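Local structure of TRAP dicarboxylate transporter, DctP subunit (Sulfurospirillum deleyianum, 4OVS) at residues A178-A182 with V183-P187; A308-A311 with I312-Q315. The protein probably captures succinate or related dicarboxylates in the periplasm as the solute-binding subunit of a TRAP transporter. All blocks are in the same frame, centred on the assembly; numbering follows the deposited sequence.

Contact 1 of 2, residues A178-A182 with V183-P187; sequences AQFKA and VGANP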
ATOM      1  N   ALA A 178       5.713  15.714  -3.620  1.00 36.35           N
ATOM      2  CA  ALA A 178       7.062  16.250  -3.708  1.00 36.51           C
ATOM      3  C   ALA A 178       7.929  15.393  -4.649  1.00 38.73           C
ATOM      4  O   ALA A 178       8.714  15.909  -5.436  1.00 37.89           O
ATOM      5  CB  ALA A 178       7.671  16.311  -2.318  1.00 40.44           C
ATOM      6  N   GLN A 179       7.788  14.080  -4.562  1.00 34.79           N
ATOM      7  CA  GLN A 179       8.620  13.172  -5.332  1.00 33.57           C
ATOM      8  C   GLN A 179       8.462  13.392  -6.834  1.00 33.15           C
ATOM      9  O   GLN A 179       9.427  13.345  -7.567  1.00 35.08           O
ATOM     10  CB  GLN A 179       8.293  11.713  -4.951  1.00 40.29           C
ATOM     11  CG  GLN A 179       8.537  10.673  -6.005  1.00 41.43           C
ATOM     12  CD  GLN A 179       8.062   9.278  -5.577  1.00 35.81           C
ATOM     13  OE1 GLN A 179       8.619   8.677  -4.668  1.00 33.94           O
ATOM     14  NE2 GLN A 179       7.029   8.770  -6.244  1.00 36.05           N
ATOM     15  N   PHE A 180       7.244  13.631  -7.288  1.00 35.35           N
ATOM     16  CA  PHE A 180       6.992  13.764  -8.713  1.00 35.67           C
ATOM     17  C   PHE A 180       7.248  15.179  -9.183  1.00 40.31           C
ATOM     18  O   PHE A 180       7.622  15.416 -10.345  1.00 41.83           O
ATOM     19  CB  PHE A 180       5.564  13.383  -9.009  1.00 37.70           C
ATOM     20  CG  PHE A 180       5.363  11.922  -9.180  1.00 36.15           C
ATOM     21  CD1 PHE A 180       5.716  11.309 -10.360  1.00 36.00           C
ATOM     22  CD2 PHE A 180       4.800  11.169  -8.173  1.00 36.33           C
ATOM     23  CE1 PHE A 180       5.529   9.974 -10.536  1.00 35.54           C
ATOM     24  CE2 PHE A 180       4.613   9.806  -8.334  1.00 35.19           C
ATOM     25  CZ  PHE A 180       4.976   9.211  -9.521  1.00 34.33           C
ATOM     26  N   LYS A 181       7.032  16.123  -8.286  1.00 42.28           N
ATOM     27  CA  LYS A 181       7.381  17.501  -8.567  1.00 46.13           C
ATOM     28  C   LYS A 181       8.882  17.587  -8.787  1.00 43.50           C
ATOM     29  O   LYS A 181       9.351  18.379  -9.588  1.00 46.88           O
ATOM     30  CB  LYS A 181       6.939  18.416  -7.426  1.00 48.90           C
ATOM     31  CG  LYS A 181       5.496  18.924  -7.530  1.00 47.91           C
ATOM     32  CD  LYS A 181       4.950  19.354  -6.160  1.00 47.95           C
ATOM     33  CE  LYS A 181       3.831  20.369  -6.244  1.00 50.65           C
ATOM     34  NZ  LYS A 181       2.710  19.914  -7.083  1.00 52.06           N
ATOM     35  N   ALA A 182       9.634  16.738  -8.107  1.00 44.91           N
ATOM     36  CA  ALA A 182      11.084  16.782  -8.197  1.00 42.83           C
ATOM     37  C   ALA A 182      11.595  16.416  -9.582  1.00 46.43           C
ATOM     38  O   ALA A 182      12.690  16.824  -9.953  1.00 47.22           O
ATOM     39  CB  ALA A 182      11.676  15.868  -7.184  1.00 44.86           C
ATOM     40  N   VAL A 183      10.817  15.643 -10.340  1.00 42.78           N
ATOM     41  CA  VAL A 183      11.183  15.331 -11.734  1.00 41.24           C
ATOM     42  C   VAL A 183      10.226  15.976 -12.728  1.00 39.94           C
ATOM     43  O   VAL A 183      10.110  15.538 -13.875  1.00 39.37           O
ATOM     44  CB  VAL A 183      11.247  13.809 -11.983  1.00 41.52           C
ATOM     45  CG1 VAL A 183      12.221  13.152 -10.991  1.00 42.83           C
ATOM     46  CG2 VAL A 183       9.886  13.199 -11.834  1.00 42.06           C
ATOM     47  N   GLY A 184       9.558  17.045 -12.300  1.00 40.14           N
ATOM     48  CA  GLY A 184       8.893  17.934 -13.244  1.00 40.11           C
ATOM     49  C   GLY A 184       7.539  17.435 -13.701  1.00 41.92           C
ATOM     50  O   GLY A 184       6.987  17.906 -14.709  1.00 38.45           O
ATOM     51  N   ALA A 185       7.000  16.477 -12.954  1.00 37.01           N
ATOM     52  CA  ALA A 185       5.668  15.959 -13.221  1.00 35.77           C
ATOM     53  C   ALA A 185       4.573  16.700 -12.436  1.00 38.81           C
ATOM     54  O   ALA A 185       4.847  17.506 -11.528  1.00 37.09           O
ATOM     55  CB  ALA A 185       5.627  14.466 -12.911  1.00 32.95           C
ATOM     56  N   ASN A 186       3.332  16.395 -12.792  1.00 38.29           N
ATOM     57  CA  ASN A 186       2.158  16.999 -12.195  1.00 38.86           C
ATOM     58  C   ASN A 186       1.385  15.922 -11.441  1.00 40.43           C
ATOM     59  O   ASN A 186       0.638  15.152 -12.053  1.00 39.84           O
ATOM     60  CB  ASN A 186       1.302  17.601 -13.311  1.00 43.66           C
ATOM     61  CG  ASN A 186       0.183  18.489 -12.797  1.00 49.33           C
ATOM     62  OD1 ASN A 186       0.005  18.664 -11.593  1.00 54.60           O
ATOM     63  ND2 ASN A 186      -0.575  19.067 -13.725  1.00 51.83           N
ATOM     64  N   PRO A 187       1.574  15.830 -10.111  1.00 38.04           N
ATOM     65  CA  PRO A 187       0.856  14.764  -9.404  1.00 34.15           C
ATOM     66  C   PRO A 187      -0.575  15.179  -9.069  1.00 35.87           C
ATOM     67  O   PRO A 187      -0.868  16.349  -8.922  1.00 35.74           O
ATOM     68  CB  PRO A 187       1.689  14.547  -8.133  1.00 40.91           C
ATOM     69  CG  PRO A 187       2.802  15.631  -8.175  1.00 45.15           C
ATOM     70  CD  PRO A 187       2.379  16.634  -9.192  1.00 38.71           C
TER

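Contact 2 of 2, residues A308-A311 with I312-Q315; sequences AMEA and IYPQ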
ATOM      1  N   ALA A 308      17.764  12.247  -8.043  1.00 42.66           N
ATOM      2  CA  ALA A 308      16.747  13.257  -8.257  1.00 45.31           C
ATOM      3  C   ALA A 308      15.674  13.173  -7.191  1.00 42.95           C
ATOM      4  O   ALA A 308      15.125  14.193  -6.778  1.00 42.17           O
ATOM      5  CB  ALA A 308      16.122  13.083  -9.634  1.00 46.62           C
HETATM    6  N   MSE A 309      15.350  11.948  -6.784  1.00 39.76           N
HETATM    7  CA  MSE A 309      14.208  11.730  -5.926  1.00 40.18           C
HETATM    8  C   MSE A 309      14.542  11.857  -4.434  1.00 39.73           C
HETATM    9  O   MSE A 309      13.684  12.246  -3.637  1.00 39.50           O
HETATM   10  CB  MSE A 309      13.563  10.380  -6.253  1.00 39.42           C
HETATM   11  CG  MSE A 309      12.786  10.400  -7.574  1.00 35.95           C
HETATM   12 SE   MSE A 309      11.665   8.778  -7.737  1.00 48.55          SE
HETATM   13  CE  MSE A 309      10.110   9.492  -8.747  1.00 44.40           C
ATOM     14  N   GLU A 310      15.765  11.527  -4.048  1.00 39.31           N
ATOM     15  CA  GLU A 310      16.155  11.694  -2.654  1.00 40.26           C
ATOM     16  C   GLU A 310      16.333  13.151  -2.285  1.00 45.08           C
ATOM     17  O   GLU A 310      16.298  13.512  -1.100  1.00 43.98           O
ATOM     18  CB  GLU A 310      17.424  10.916  -2.358  1.00 40.49           C
ATOM     19  CG  GLU A 310      17.152   9.424  -2.322  1.00 38.69           C
ATOM     20  CD  GLU A 310      18.386   8.602  -2.571  1.00 41.57           C
ATOM     21  OE1 GLU A 310      19.484   9.198  -2.650  1.00 41.86           O
ATOM     22  OE2 GLU A 310      18.241   7.360  -2.723  1.00 41.99           O
ATOM     23  N   ALA A 311      16.507  14.000  -3.289  1.00 44.52           N
ATOM     24  CA  ALA A 311      16.730  15.418  -3.033  1.00 45.43           C
ATOM     25  C   ALA A 311      15.589  16.028  -2.231  1.00 45.06           C
ATOM     26  O   ALA A 311      15.726  17.103  -1.677  1.00 45.69           O
ATOM     27  CB  ALA A 311      16.928  16.188  -4.360  1.00 46.31           C
ATOM     28  N   ILE A 312      14.462  15.326  -2.163  1.00 44.08           N
ATOM     29  CA  ILE A 312      13.294  15.844  -1.472  1.00 43.72           C
ATOM     30  C   ILE A 312      13.339  15.642   0.065  1.00 43.37           C
ATOM     31  O   ILE A 312      12.523  16.226   0.790  1.00 43.26           O
ATOM     32  CB  ILE A 312      12.013  15.199  -2.019  1.00 42.90           C
ATOM     33  CG1 ILE A 312      11.848  13.772  -1.488  1.00 41.91           C
ATOM     34  CG2 ILE A 312      12.003  15.187  -3.578  1.00 43.24           C
ATOM     35  CD1 ILE A 312      10.523  13.140  -1.872  1.00 41.13           C
ATOM     36  N   TYR A 313      14.255  14.808   0.559  1.00 43.23           N
ATOM     37  CA  TYR A 313      14.210  14.399   1.976  1.00 42.80           C
ATOM     38  C   TYR A 313      14.209  15.610   2.933  1.00 43.44           C
ATOM     39  O   TYR A 313      13.450  15.642   3.908  1.00 43.04           O
ATOM     40  CB  TYR A 313      15.380  13.468   2.338  1.00 42.80           C
ATOM     41  CG  TYR A 313      15.266  11.993   1.953  1.00 41.94           C
ATOM     42  CD1 TYR A 313      14.540  11.574   0.849  1.00 41.49           C
ATOM     43  CD2 TYR A 313      15.933  11.025   2.693  1.00 42.69           C
ATOM     44  CE1 TYR A 313      14.469  10.208   0.499  1.00 40.77           C
ATOM     45  CE2 TYR A 313      15.868   9.684   2.355  1.00 42.40           C
ATOM     46  CZ  TYR A 313      15.143   9.278   1.254  1.00 40.50           C
ATOM     47  OH  TYR A 313      15.095   7.921   0.960  1.00 39.83           O
ATOM     48  N   PRO A 314      15.077  16.600   2.680  1.00 44.49           N
ATOM     49  CA  PRO A 314      15.159  17.681   3.671  1.00 45.15           C
ATOM     50  C   PRO A 314      13.874  18.481   3.850  1.00 45.01           C
ATOM     51  O   PRO A 314      13.613  18.992   4.930  1.00 45.17           O
ATOM     52  CB  PRO A 314      16.281  18.557   3.126  1.00 46.34           C
ATOM     53  CG  PRO A 314      17.188  17.584   2.459  1.00 46.26           C
ATOM     54  CD  PRO A 314      16.274  16.559   1.822  1.00 45.16           C
ATOM     55  N   GLN A 315      13.077  18.594   2.807  1.00 45.83           N
ATOM     56  CA  GLN A 315      11.769  19.232   2.908  1.00 48.57           C
ATOM     57  C   GLN A 315      10.943  18.621   4.049  1.00 49.83           C
ATOM     58  O   GLN A 315      10.005  19.247   4.539  1.00 49.10           O
ATOM     59  CB  GLN A 315      10.984  19.036   1.601  1.00 50.62           C
ATOM     60  CG  GLN A 315      11.744  19.393   0.324  1.00 53.10           C
ATOM     61  CD  GLN A 315      10.861  19.275  -0.897  1.00 50.14           C
ATOM     62  OE1 GLN A 315       9.630  19.306  -0.791  1.00 52.83           O
ATOM     63  NE2 GLN A 315      11.475  19.110  -2.054  1.00 45.88           N
TER

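Contact 1 of 2, residues A178-A182 with V183-P187
Phe180 packs on Ala185 and Pro187 where the chain turns out of helix 174-181. Phe180 CB lies 3.7 Å from Pro187 CG and 4.0 Å from Ala185 CB. With CG anti to the carbonyl carbon (chi1 -84°), the ring heads away from the turn; Phe180 CD1 grazes Ala185 CB at 4.1 Å, obliquely, and the ring stacks with that of Phe168. Backbone bonds close the helix in a Schellman motif: Ala185 N donates to Phe180 O at 2.9 Å, Gly184 N to Lys181 O at 3.0 Å. Gly184 is the C-prime residue, its positive phi (81°) easy without a side chain. Phe180 O takes a second, more bent bond from Val183 N (3.2 Å), the two donors arriving from opposite faces of the carbonyl plane, while Val183 CG2 and Ala185 CB also lie against this oxygen. The Lys181 chain crosses the Pro187 ring at about a right angle, Lys181 NZ 3.9 Å from Pro187 CD. The turn links helix and second strand of the beta-alpha-beta unit 167-170, 174-181, 186-189. Phe180 and Pro187 touch Ile170 of the first strand, next to the succinate-binding Arg169, whereas Val183 reaches Ala308 of helix 299-310 and Pro160 of helix 160-163.

Contact 2 of 2, residues A308-A311 with I312-Q315
The Tyr313 ring carries Glu310 CB over one face, and the two side chains run side by side in the same direction. Glu310 CG comes to 4.0 Å from Tyr313 CE1 and 4.1 Å from Tyr313 CZ, so it is the aliphatic part of the glutamate, not its carboxylate, that meets the ring. The carboxylate plane is turned 61° from the ring plane, which rules out a flat stack of the two. Tyr313 CG stands anti to its own carbonyl carbon (chi1 -80°), and this swings the ring back along Glu310, with Tyr313 CD1 3.3 Å from Glu310 O. Beyond the glutamate, the Tyr313 side chain also touches Ile109, and Ile325 and Gln329 of helix 317-330; its hydroxyl is hydrogen-bonded to Pro107 O.

The backbone makes a type I turn from Glu310 to Tyr313. Tyr313 N donates to Glu310 O at 2.9 Å, nearly straight at 171°. One residue earlier, Ile312 CG1 comes to 3.2 Å from Met309 O, with Ile312 CG2 next to it at 3.4 Å. Pro314 has no N-H to donate, and its CD lies 3.6 Å from Ala311 O.

A leucine in place of Tyr313 would probably leave Pro107 O without its hydroxyl partner and strip the flat cover from the Glu310 methylenes. The chemistry is thus divided: one main-chain bond closes the turn, carbons of Ile312, Tyr313 and Pro314 lie against the carbonyl oxygens of Met309, Glu310 and Ala311, and a buried phenol ties the connection between helices 299-310 and 317-330 to the loop containing Pro107.

Contacts 1 and 2 are both helix ends, their centres about 11 Å apart, and they touch: Gln179 CG meets the selenomethionine Met309 CE at 3.4 Å, and Ala182 CB meets Ile312 CG2 at 3.7 Å. Each is partly buried, with buried side chains on the inner side and exposed residues such as Lys181 and Pro314 outside. They differ in what follows the helix. Contact 1 leads into a strand of a beta-alpha-beta unit close to the succinate site, through a glycine-based Schellman motif and apolar packing. Contact 2 leads towards another helix, away from the annotated sites, with a single cross-turn bond and an aromatic side chain that reaches across to a separate loop.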